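PDB 2DC0: probable amidase from Thermus thermophilus, which is of unconfirmed function but belongs to the amidase signature family, whose alpha/beta fold wraps helices around one large mixed beta sheet. Local coordinates for residues L68-K73 against A107-F112; G123-N128 against S141-G146; T166-S171 against S202-G207; G180-K185 against R211-A216. One frame throughout, in Å; residues are numbered along the deposited sequence.

Contact 1 (L68-K73 against A107-F112); sequences LPLTVK and AGALLF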
loop_
_atom_site.group_PDB
_atom_site.type_symbol
_atom_site.label_atom_id
_atom_site.label_comp_id
_atom_site.label_asym_id
_atom_site.label_seq_id
_atom_site.Cartn_x
_atom_site.Cartn_y
_atom_site.Cartn_z
ATOM N N LEU A 68 11.382 34.900 3.132
ATOM C CA LEU A 68 10.276 34.680 2.199
ATOM C C LEU A 68 8.946 34.510 2.938
ATOM O O LEU A 68 8.813 33.643 3.803
ATOM C CB LEU A 68 10.556 33.447 1.330
ATOM C CG LEU A 68 11.858 33.506 0.518
ATOM C CD1 LEU A 68 12.075 32.203 -0.233
ATOM C CD2 LEU A 68 11.803 34.680 -0.440
ATOM N N PRO A 69 7.944 35.340 2.598
ATOM C CA PRO A 69 6.616 35.298 3.218
ATOM C C PRO A 69 5.775 34.126 2.721
ATOM O O PRO A 69 5.561 33.976 1.516
ATOM C CB PRO A 69 6.024 36.650 2.835
ATOM C CG PRO A 69 6.558 36.842 1.452
ATOM C CD PRO A 69 8.009 36.403 1.575
ATOM N N LEU A 70 5.318 33.298 3.659
ATOM C CA LEU A 70 4.491 32.128 3.357
ATOM C C LEU A 70 3.319 32.079 4.326
ATOM O O LEU A 70 3.383 32.664 5.404
ATOM C CB LEU A 70 5.288 30.825 3.521
ATOM C CG LEU A 70 6.274 30.354 2.446
ATOM C CD1 LEU A 70 7.356 31.390 2.235
ATOM C CD2 LEU A 70 6.892 29.027 2.885
ATOM N N THR A 71 2.254 31.379 3.941
ATOM C CA THR A 71 1.083 31.224 4.800
ATOM C C THR A 71 0.956 29.738 5.149
ATOM O O THR A 71 1.574 28.890 4.497
ATOM C CB THR A 71 -0.208 31.709 4.094
ATOM O OG1 THR A 71 -0.388 30.981 2.876
ATOM C CG2 THR A 71 -0.118 33.203 3.772
ATOM N N VAL A 72 0.154 29.428 6.166
ATOM C CA VAL A 72 -0.030 28.050 6.628
ATOM C C VAL A 72 -1.495 27.719 6.900
ATOM O O VAL A 72 -2.171 28.456 7.621
ATOM C CB VAL A 72 0.754 27.803 7.946
ATOM C CG1 VAL A 72 0.518 26.381 8.443
ATOM C CG2 VAL A 72 2.243 28.054 7.723
ATOM N N LYS A 73 -1.975 26.609 6.339
ATOM C CA LYS A 73 -3.363 26.165 6.536
ATOM C C LYS A 73 -3.636 26.100 8.040
ATOM O O LYS A 73 -2.798 25.605 8.791
ATOM C CB LYS A 73 -3.557 24.782 5.906
ATOM C CG LYS A 73 -4.992 24.277 5.904
ATOM C CD LYS A 73 -5.063 22.934 5.206
ATOM C CE LYS A 73 -6.494 22.498 4.941
ATOM N NZ LYS A 73 -6.521 21.182 4.235
ATOM N N ALA A 107 14.064 27.106 8.235
ATOM C CA ALA A 107 14.651 27.399 6.935
ATOM C C ALA A 107 14.718 28.917 6.754
ATOM O O ALA A 107 15.312 29.408 5.797
ATOM C CB ALA A 107 13.821 26.764 5.818
ATOM N N GLY A 108 14.104 29.652 7.680
ATOM C CA GLY A 108 14.136 31.104 7.617
ATOM C C GLY A 108 12.905 31.768 7.033
ATOM O O GLY A 108 12.867 32.992 6.872
ATOM N N ALA A 109 11.890 30.970 6.722
ATOM C CA ALA A 109 10.672 31.502 6.136
ATOM C C ALA A 109 9.933 32.438 7.078
ATOM O O ALA A 109 9.971 32.280 8.299
ATOM C CB ALA A 109 9.749 30.359 5.721
ATOM N N LEU A 110 9.264 33.426 6.500
ATOM C CA LEU A 110 8.482 34.365 7.286
ATOM C C LEU A 110 7.030 33.917 7.203
ATOM O O LEU A 110 6.338 34.195 6.221
ATOM C CB LEU A 110 8.636 35.782 6.730
ATOM C CG LEU A 110 7.736 36.851 7.355
ATOM C CD1 LEU A 110 7.914 36.875 8.860
ATOM C CD2 LEU A 110 8.074 38.209 6.750
ATOM N N LEU A 111 6.581 33.195 8.225
ATOM C CA LEU A 111 5.205 32.703 8.278
ATOM C C LEU A 111 4.378 33.830 8.882
ATOM O O LEU A 111 4.443 34.069 10.087
ATOM C CB LEU A 111 5.138 31.451 9.159
ATOM C CG LEU A 111 6.164 30.362 8.807
ATOM C CD1 LEU A 111 6.113 29.239 9.831
ATOM C CD2 LEU A 111 5.885 29.828 7.413
ATOM N N PHE A 112 3.595 34.513 8.053
ATOM C CA PHE A 112 2.823 35.652 8.536
ATOM C C PHE A 112 1.319 35.480 8.719
ATOM O O PHE A 112 0.652 36.397 9.201
ATOM C CB PHE A 112 3.065 36.856 7.622
ATOM C CG PHE A 112 2.495 36.691 6.242
ATOM C CD1 PHE A 112 1.299 37.310 5.889
ATOM C CD2 PHE A 112 3.135 35.888 5.306
ATOM C CE1 PHE A 112 0.749 37.128 4.625
ATOM C CE2 PHE A 112 2.594 35.698 4.037
ATOM C CZ PHE A 112 1.402 36.318 3.697
#
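Phe112 and Thr71 owe their meeting to their first torsions. Phe112 has CG between its backbone N and carbonyl carbon (chi1 68°), which swings the ring back across Pro69-Thr71; Thr71 holds its methyl CG2 anti to the carbonyl carbon. The two side chains run side by side, pointing the same way, with Thr71 CG2 3.5 Å from Phe112 CZ. Pro69 CB meets another corner of the ring, 3.8 Å from Phe112 CE2, and both carbons come in obliquely. The CD2-CE2 side lies against the Leu70 backbone, with Phe112 CD2 3.2 Å from Leu70 O and Leu70 N in plane at the ring edge. Among the leucines, Leu111 CD2 lies 4.1 Å from Leu70 CB and equally near Val72 CG2. Parallel pairing underlies all this, Pro69 with Leu110 and Leu70 with Leu111. Leu110 is gripped at both backbone polar atoms: its N donates to Leu68 O (2.7 Å), and its O receives Leu70 N (2.9 Å). One residue on, Phe112 N donates to Leu70 O (3.2 Å), which also takes a CA-H contact from Leu111. The axes of the short segments 69-73 and 110-112 are 51° apart, a pronounced twist. Thr71 turns its hydroxyl to Ser163. This is the strand pairing of a beta-alpha-beta unit whose helix, 99-106, ends in a Schellman motif at Gly108 and covers Leu70, Val72 and Leu111. Helix 42-57 packs against Leu110 and Phe112, while the far edge of strand 69-73 pairs with strand 163-166.

Contact 2 (G123-N128 against S141-G146); sequences GITGEN and SRQAGG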
loop_
_atom_site.group_PDB
_atom_site.type_symbol
_atom_site.label_atom_id
_atom_site.label_comp_id
_atom_site.label_asym_id
_atom_site.label_seq_id
_atom_site.Cartn_x
_atom_site.Cartn_y
_atom_site.Cartn_z
ATOM N N GLY A 123 -14.154 18.324 3.955
ATOM C CA GLY A 123 -14.968 18.876 2.888
ATOM C C GLY A 123 -14.100 19.506 1.822
ATOM O O GLY A 123 -12.955 19.875 2.090
ATOM N N ILE A 124 -14.638 19.635 0.612
ATOM C CA ILE A 124 -13.879 20.212 -0.486
ATOM C C ILE A 124 -14.526 21.426 -1.159
ATOM O O ILE A 124 -14.066 21.851 -2.215
ATOM C CB ILE A 124 -13.617 19.162 -1.581
ATOM C CG1 ILE A 124 -14.955 18.714 -2.184
ATOM C CG2 ILE A 124 -12.846 17.979 -1.000
ATOM C CD1 ILE A 124 -15.874 19.791 -2.821
ATOM N N THR A 125 -15.573 21.990 -0.562
ATOM C CA THR A 125 -16.233 23.146 -1.171
ATOM C C THR A 125 -15.562 24.462 -0.791
ATOM O O THR A 125 -15.476 25.383 -1.606
ATOM C CB THR A 125 -17.731 23.262 -0.769
ATOM O OG1 THR A 125 -17.834 23.567 0.625
ATOM C CG2 THR A 125 -18.469 21.962 -1.061
ATOM N N GLY A 126 -15.089 24.552 0.445
ATOM C CA GLY A 126 -14.467 25.783 0.888
ATOM C C GLY A 126 -15.521 26.688 1.497
ATOM O O GLY A 126 -15.233 27.811 1.924
ATOM N N GLU A 127 -16.760 26.207 1.517
ATOM C CA GLU A 127 -17.854 26.966 2.110
ATOM C C GLU A 127 -17.829 26.625 3.596
ATOM O O GLU A 127 -17.760 25.456 3.975
ATOM C CB GLU A 127 -19.183 26.577 1.463
ATOM C CG GLU A 127 -19.327 27.130 0.052
ATOM C CD GLU A 127 -20.532 26.576 -0.676
ATOM O OE1 GLU A 127 -21.579 26.374 -0.025
ATOM O OE2 GLU A 127 -20.441 26.353 -1.904
ATOM N N ASN A 128 -17.870 27.657 4.426
ATOM C CA ASN A 128 -17.779 27.502 5.870
ATOM C C ASN A 128 -18.692 28.542 6.525
ATOM O O ASN A 128 -18.482 29.743 6.377
ATOM C CB ASN A 128 -16.314 27.731 6.273
ATOM C CG ASN A 128 -16.033 27.419 7.727
ATOM O OD1 ASN A 128 -16.761 27.846 8.620
ATOM N ND2 ASN A 128 -14.947 26.689 7.974
ATOM N N SER A 141 -17.639 34.673 -7.011
ATOM C CA SER A 141 -18.970 34.068 -6.982
ATOM C C SER A 141 -18.844 32.552 -7.076
ATOM O O SER A 141 -19.824 31.829 -6.903
ATOM C CB SER A 141 -19.836 34.586 -8.146
ATOM O OG SER A 141 -19.332 34.155 -9.404
ATOM N N ARG A 142 -17.630 32.080 -7.357
ATOM C CA ARG A 142 -17.364 30.643 -7.491
ATOM C C ARG A 142 -16.635 30.098 -6.263
ATOM O O ARG A 142 -15.972 30.839 -5.531
ATOM C CB ARG A 142 -16.503 30.362 -8.732
ATOM C CG ARG A 142 -17.066 30.851 -10.075
ATOM C CD ARG A 142 -18.374 30.165 -10.445
ATOM N NE ARG A 142 -18.843 30.505 -11.789
ATOM C CZ ARG A 142 -18.515 29.846 -12.902
ATOM N NH1 ARG A 142 -17.705 28.799 -12.849
ATOM N NH2 ARG A 142 -19.021 30.215 -14.074
ATOM N N GLN A 143 -16.756 28.792 -6.051
ATOM C CA GLN A 143 -16.116 28.130 -4.921
ATOM C C GLN A 143 -14.593 28.152 -5.032
ATOM O O GLN A 143 -14.032 27.949 -6.110
ATOM C CB GLN A 143 -16.565 26.662 -4.822
ATOM C CG GLN A 143 -18.080 26.439 -4.687
ATOM C CD GLN A 143 -18.450 24.959 -4.598
ATOM O OE1 GLN A 143 -17.857 24.121 -5.275
ATOM N NE2 GLN A 143 -19.452 24.639 -3.785
ATOM N N ALA A 144 -13.930 28.425 -3.906
ATOM C CA ALA A 144 -12.476 28.403 -3.861
ATOM C C ALA A 144 -12.181 26.912 -3.756
ATOM O O ALA A 144 -11.067 26.454 -4.012
ATOM C CB ALA A 144 -11.970 29.118 -2.617
ATOM N N GLY A 145 -12.969 26.326 -3.356
ATOM C CA GLY A 145 -12.847 24.888 -3.217
ATOM C C GLY A 145 -12.083 24.471 -1.983
ATOM O O GLY A 145 -12.007 25.218 -1.000
ATOM N N GLY A 146 -11.882 23.092 -1.691
ATOM C CA GLY A 146 -11.149 22.734 -0.493
ATOM C C GLY A 146 -10.278 21.519 -0.271
ATOM O O GLY A 146 -10.135 20.661 -1.135
HETATM O O HOH W 1 -15.795 28.125 -1.731
#
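Ile124 and Gly146 bring their CA atoms to 3.7 Å where two irregular loops pass each other, with neither helix nor strand in either. Direct backbone bonding is slight: Gly146 N gives Ile124 O a weak, bent hydrogen bond (121° at the hydrogen). Thr125 O receives a hydrogen bond from a water that in turn accepts from Ala144 N, so the water bridges the two loops. Gly126, with no side chain, appears to let the backbone come close to that of Gly145, although the fine geometry there is doubtful. Thr125 OG1 accepts from Glu127 N (3.0 Å), an ST turn that bends the first loop just before the carboxylate. Beyond it, the extended chains of Glu127 and Gln143 cross at an angle, and Gln143 NE2 donates to Glu127 OE2 at 2.7 Å. The bond lies close to the amide plane but reaches the anti side of the carboxylate, 34° out of its plane, the two planes being 62° apart. Gln143 NE2 also sits 3.7 Å from Thr125 CB. Gly364 N is a second donor to Glu127 OE2, and His377 NE2 bonds Gln143 OE1. Held at both ends, the Gln143 amide has its rotation fixed, and the paired donors would be expected to stabilise a charged Glu127.

Contact 3 (T166-S171 against S202-G207); sequences TDTGGS and STDHAG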
loop_
_atom_site.group_PDB
_atom_site.type_symbol
_atom_site.label_atom_id
_atom_site.label_comp_id
_atom_site.label_asym_id
_atom_site.label_seq_id
_atom_site.Cartn_x
_atom_site.Cartn_y
_atom_site.Cartn_z
ATOM N N THR A 166 -2.948 20.481 3.402
ATOM C CA THR A 166 -3.005 19.020 3.486
ATOM C C THR A 166 -3.912 18.458 2.402
ATOM O O THR A 166 -4.714 19.178 1.814
ATOM C CB THR A 166 -3.510 18.503 4.866
ATOM O OG1 THR A 166 -4.837 18.981 5.116
ATOM C CG2 THR A 166 -2.569 18.955 5.985
ATOM N N ASP A 167 -3.770 17.166 2.135
ATOM C CA ASP A 167 -4.571 16.504 1.114
ATOM C C ASP A 167 -4.864 15.089 1.595
ATOM O O ASP A 167 -3.948 14.290 1.793
ATOM C CB ASP A 167 -3.788 16.472 -0.204
ATOM C CG ASP A 167 -4.603 15.925 -1.367
ATOM O OD1 ASP A 167 -5.180 14.826 -1.233
ATOM O OD2 ASP A 167 -4.654 16.592 -2.423
ATOM N N THR A 168 -6.142 14.787 1.801
ATOM C CA THR A 168 -6.552 13.462 2.260
ATOM C C THR A 168 -7.310 12.764 1.136
ATOM O O THR A 168 -7.132 11.567 0.895
ATOM C CB THR A 168 -7.462 13.556 3.501
ATOM O OG1 THR A 168 -6.779 14.269 4.546
ATOM C CG2 THR A 168 -7.818 12.162 4.001
ATOM N N GLY A 169 -8.152 13.532 0.450
ATOM C CA GLY A 169 -8.930 13.002 -0.653
ATOM C C GLY A 169 -8.827 13.920 -1.856
ATOM O O GLY A 169 -9.501 13.725 -2.871
ATOM N N GLY A 170 -7.969 14.928 -1.733
ATOM C CA GLY A 170 -7.766 15.891 -2.806
ATOM C C GLY A 170 -7.684 17.328 -2.316
ATOM O O GLY A 170 -7.572 18.256 -3.112
ATOM N N SER A 171 -7.699 17.515 -1.001
ATOM C CA SER A 171 -7.681 18.854 -0.423
ATOM C C SER A 171 -6.565 19.821 -0.811
ATOM O O SER A 171 -6.615 20.997 -0.454
ATOM C CB SER A 171 -7.795 18.747 1.089
ATOM O OG SER A 171 -9.151 18.479 1.419
ATOM N N SER A 202 -4.115 7.589 8.375
ATOM C CA SER A 202 -3.540 6.687 7.378
ATOM C C SER A 202 -3.764 7.157 5.944
ATOM O O SER A 202 -3.398 6.464 4.993
ATOM C CB SER A 202 -4.101 5.268 7.545
ATOM O OG SER A 202 -5.469 5.201 7.191
ATOM N N THR A 203 -4.347 8.341 5.788
ATOM C CA THR A 203 -4.611 8.869 4.460
ATOM C C THR A 203 -4.219 10.338 4.296
ATOM O O THR A 203 -4.129 10.833 3.164
ATOM C CB THR A 203 -6.100 8.697 4.101
ATOM O OG1 THR A 203 -6.494 7.343 4.364
ATOM C CG2 THR A 203 -6.329 8.998 2.635
ATOM N N ASP A 204 -3.989 11.037 5.413
ATOM C CA ASP A 204 -3.601 12.461 5.364
ATOM C C ASP A 204 -2.219 12.642 4.725
ATOM O O ASP A 204 -1.351 11.778 4.846
ATOM C CB ASP A 204 -3.506 13.081 6.770
ATOM C CG ASP A 204 -4.847 13.253 7.456
ATOM O OD1 ASP A 204 -5.907 13.178 6.795
ATOM O OD2 ASP A 204 -4.826 13.485 8.688
ATOM N N HIS A 205 -2.023 13.785 4.073
ATOM C CA HIS A 205 -0.756 14.147 3.432
ATOM C C HIS A 205 -0.509 15.646 3.625
ATOM O O HIS A 205 -1.444 16.444 3.538
ATOM C CB HIS A 205 -0.788 13.929 1.914
ATOM C CG HIS A 205 -0.845 12.501 1.478
ATOM N ND1 HIS A 205 -1.964 11.715 1.643
ATOM C CD2 HIS A 205 0.045 11.750 0.790
ATOM C CE1 HIS A 205 -1.762 10.541 1.071
ATOM N NE2 HIS A 205 -0.550 10.536 0.546
ATOM N N ALA A 206 0.742 16.026 3.874
ATOM C CA ALA A 206 1.106 17.436 4.002
ATOM C C ALA A 206 1.791 17.789 2.686
ATOM O O ALA A 206 2.563 16.991 2.154
ATOM C CB ALA A 206 2.072 17.643 5.168
ATOM N N GLY A 207 1.520 18.976 2.153
ATOM C CA GLY A 207 2.131 19.351 0.888
ATOM C C GLY A 207 2.028 20.833 0.578
ATOM O O GLY A 207 1.203 21.538 1.165
#
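Thr168 OG1 donates to Asp204 OD1 over 2.6 Å, meeting the carboxylate on its anti side and 33° out of its plane. The two side chains lie alongside each other, and Asp204 is gripped further by Ser200 N at OD1 and Leu199 N at OD2. Asp167 N supplies the main backbone link, to His205 O at 2.8 Å. In return His205 ND1 is shared between two carbonyls, Thr203 O of its own segment at 2.8 Å and Asp167 O at 3.3 Å; both bonds are weak and bent, and together they may limit the turning of the imidazole. The carboxylate of Asp167 is engaged elsewhere, in a salt bridge to Arg173. Farther out, Thr168 and Thr203 cross at about a right angle with their CG2 methyls 3.8 Å apart, each set anti to its backbone N, and Thr203 CG2 also closes on Thr168 O (3.2 Å). Thr166 and Ala206 form an antiparallel, non-hydrogen-bonded pair where strands 163-166 and 206-210 meet. Ser202 packs on Val331 of the second subunit. Helix 281-296 covers Thr168 and Thr203, helix 386-390 touches Asp167 and His205, and strand 182-185 approaches those same two residues through Lys185.

Contact 4 (G180-K185 against R211-A216); sequences GVVGFK and RSVRDA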
loop_
_atom_site.group_PDB
_atom_site.type_symbol
_atom_site.label_atom_id
_atom_site.label_comp_id
_atom_site.label_asym_id
_atom_site.label_seq_id
_atom_site.Cartn_x
_atom_site.Cartn_y
_atom_site.Cartn_z
ATOM N N GLY A 180 -6.155 27.790 -10.125
ATOM C CA GLY A 180 -5.068 27.962 -11.077
ATOM C C GLY A 180 -3.649 28.022 -10.528
ATOM O O GLY A 180 -2.795 28.736 -11.068
ATOM N N VAL A 181 -3.377 27.292 -9.455
ATOM C CA VAL A 181 -2.027 27.273 -8.916
ATOM C C VAL A 181 -1.511 25.836 -8.918
ATOM O O VAL A 181 -2.200 24.915 -9.369
ATOM C CB VAL A 181 -1.960 27.878 -7.488
ATOM C CG1 VAL A 181 -2.314 29.364 -7.538
ATOM C CG2 VAL A 181 -2.904 27.147 -6.546
ATOM N N VAL A 182 -0.289 25.655 -8.438
ATOM C CA VAL A 182 0.333 24.339 -8.390
ATOM C C VAL A 182 0.138 23.735 -7.009
ATOM O O VAL A 182 0.304 24.414 -5.998
ATOM C CB VAL A 182 1.849 24.432 -8.691
ATOM C CG1 VAL A 182 2.522 23.082 -8.465
ATOM C CG2 VAL A 182 2.064 24.889 -10.129
ATOM N N GLY A 183 -0.220 22.458 -6.964
ATOM C CA GLY A 183 -0.409 21.805 -5.685
ATOM C C GLY A 183 0.264 20.453 -5.733
ATOM O O GLY A 183 0.003 19.669 -6.641
ATOM N N PHE A 184 1.141 20.159 -4.783
ATOM C CA PHE A 184 1.795 18.861 -4.808
ATOM C C PHE A 184 1.538 18.004 -3.575
ATOM O O PHE A 184 1.770 18.435 -2.443
ATOM C CB PHE A 184 3.306 19.027 -5.013
ATOM C CG PHE A 184 4.052 17.720 -5.127
ATOM C CD1 PHE A 184 3.685 16.770 -6.079
ATOM C CD2 PHE A 184 5.123 17.441 -4.281
ATOM C CE1 PHE A 184 4.375 15.552 -6.189
ATOM C CE2 PHE A 184 5.821 16.233 -4.378
ATOM C CZ PHE A 184 5.449 15.284 -5.332
ATOM N N LYS A 185 1.031 16.793 -3.803
ATOM C CA LYS A 185 0.796 15.844 -2.714
ATOM C C LYS A 185 1.893 14.795 -2.848
ATOM O O LYS A 185 1.817 13.919 -3.712
ATOM C CB LYS A 185 -0.562 15.145 -2.828
ATOM C CG LYS A 185 -0.806 14.152 -1.670
ATOM C CD LYS A 185 -1.876 13.110 -1.987
ATOM C CE LYS A 185 -1.356 12.056 -2.956
ATOM N NZ LYS A 185 -0.225 11.278 -2.359
ATOM N N ARG A 211 3.222 28.720 -7.015
ATOM C CA ARG A 211 2.906 29.342 -8.294
ATOM C C ARG A 211 3.619 28.636 -9.452
ATOM O O ARG A 211 3.348 28.918 -10.615
ATOM C CB ARG A 211 3.301 30.820 -8.270
ATOM C CG ARG A 211 2.485 31.662 -7.305
ATOM C CD ARG A 211 2.947 33.105 -7.313
ATOM N NE ARG A 211 2.682 33.745 -8.598
ATOM C CZ ARG A 211 1.476 34.136 -9.004
ATOM N NH1 ARG A 211 0.419 33.959 -8.220
ATOM N NH2 ARG A 211 1.322 34.693 -10.197
ATOM N N SER A 212 4.528 27.721 -9.139
ATOM C CA SER A 212 5.255 27.012 -10.190
ATOM C C SER A 212 5.708 25.639 -9.721
ATOM O O SER A 212 5.762 25.363 -8.516
ATOM C CB SER A 212 6.486 27.816 -10.611
ATOM O OG SER A 212 7.381 27.931 -9.514
ATOM N N VAL A 213 6.054 24.780 -10.673
ATOM C CA VAL A 213 6.506 23.445 -10.329
ATOM C C VAL A 213 7.880 23.468 -9.659
ATOM O O VAL A 213 8.145 22.665 -8.760
ATOM C CB VAL A 213 6.555 22.527 -11.570
ATOM C CG1 VAL A 213 7.143 21.170 -11.190
ATOM C CG2 VAL A 213 5.146 22.343 -12.133
ATOM N N ARG A 214 8.752 24.385 -10.076
ATOM C CA ARG A 214 10.084 24.448 -9.472
ATOM C C ARG A 214 9.978 24.834 -7.997
ATOM O O ARG A 214 10.786 24.401 -7.174
ATOM C CB ARG A 214 10.992 25.434 -10.224
ATOM C CG ARG A 214 10.569 26.890 -10.149
ATOM C CD ARG A 214 11.585 27.781 -10.849
ATOM N NE ARG A 214 11.318 29.198 -10.625
ATOM C CZ ARG A 214 12.130 30.177 -11.015
ATOM N NH1 ARG A 214 13.260 29.888 -11.650
ATOM N NH2 ARG A 214 11.822 31.445 -10.767
ATOM N N ASP A 215 8.977 25.645 -7.663
ATOM C CA ASP A 215 8.755 26.038 -6.277
ATOM C C ASP A 215 8.242 24.832 -5.488
ATOM O O ASP A 215 8.633 24.617 -4.335
ATOM C CB ASP A 215 7.724 27.164 -6.183
ATOM C CG ASP A 215 8.345 28.547 -6.323
ATOM O OD1 ASP A 215 9.539 28.652 -6.681
ATOM O OD2 ASP A 215 7.629 29.537 -6.076
ATOM N N ALA A 216 7.361 24.048 -6.109
ATOM C CA ALA A 216 6.792 22.868 -5.456
ATOM C C ALA A 216 7.894 21.886 -5.053
ATOM O O ALA A 216 7.880 21.340 -3.949
ATOM C CB ALA A 216 5.778 22.182 -6.394
#
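Phe184 CB and Ala216 CB meet at 4.2 Å. The phenyl ring itself is carried past the start of the helix because CG stands anti to the backbone N (chi1 -177°). The ring packs instead among Asp419, Val422 and Leu423 of helix 419-430. The flat group that does take part is the peptide between Ser212 and Val213: Val182 CG2 sits over its face, 3.7 Å from Ser212 C and 4.0 Å from Val213 N. A chi1 of 173° divides the work of the valine, one methyl over the peptide and the other, Val182 CG1, directed to Ala216 CB at 4.0 Å. Val213 CG2 lies at a looser 4.5 Å from Val182 CG2. No hydrogen bond joins the segments; aliphatic groups pack on one another and on the peptide face. Polar groups at the helix start are met by the capping turn and by residues from elsewhere in the chain. Ser212 is the N-cap, with OG accepting a weak bond from Asp215 N (3.3 Å), while Ser212 O receives Ala216 N at 3.2 Å. Asp2 also bonds Ser212 OG, and Glu430 takes Val213 N. Strand 206-210, neighbour of strand 182-185 in the sheet, leads directly into helix 213-224, so the first helical turn folds back over Val182 and Phe184. The arrangement is a helix laid on the face of a mixed sheet, the layered alpha/beta architecture of the amidase signature fold.

From the N terminus, contact 1 comes first, closing a loop from strand 69-73 through helix 99-106 to strand 110-115. Contact 2 follows in series, pinching the long loop between strand 110-115 and helix 149-157. Contacts 3 and 4 come last and cross: 166-171, 180-185, 202-207 and 211-216 alternate along the chain, interlocking neighbouring strands 182-185 and 206-210 with the helix that follows. Contacts 1, 3 and 4 reach the same sheet, and Lys73 NZ probably hydrogen-bonds Thr166 OG1 between contacts 1 and 3. Contact 2 packs on contact 3 near Ser171, while Lys185 of contact 4 packs against Asp167 and His205, placing contact 3 in touch with all the others.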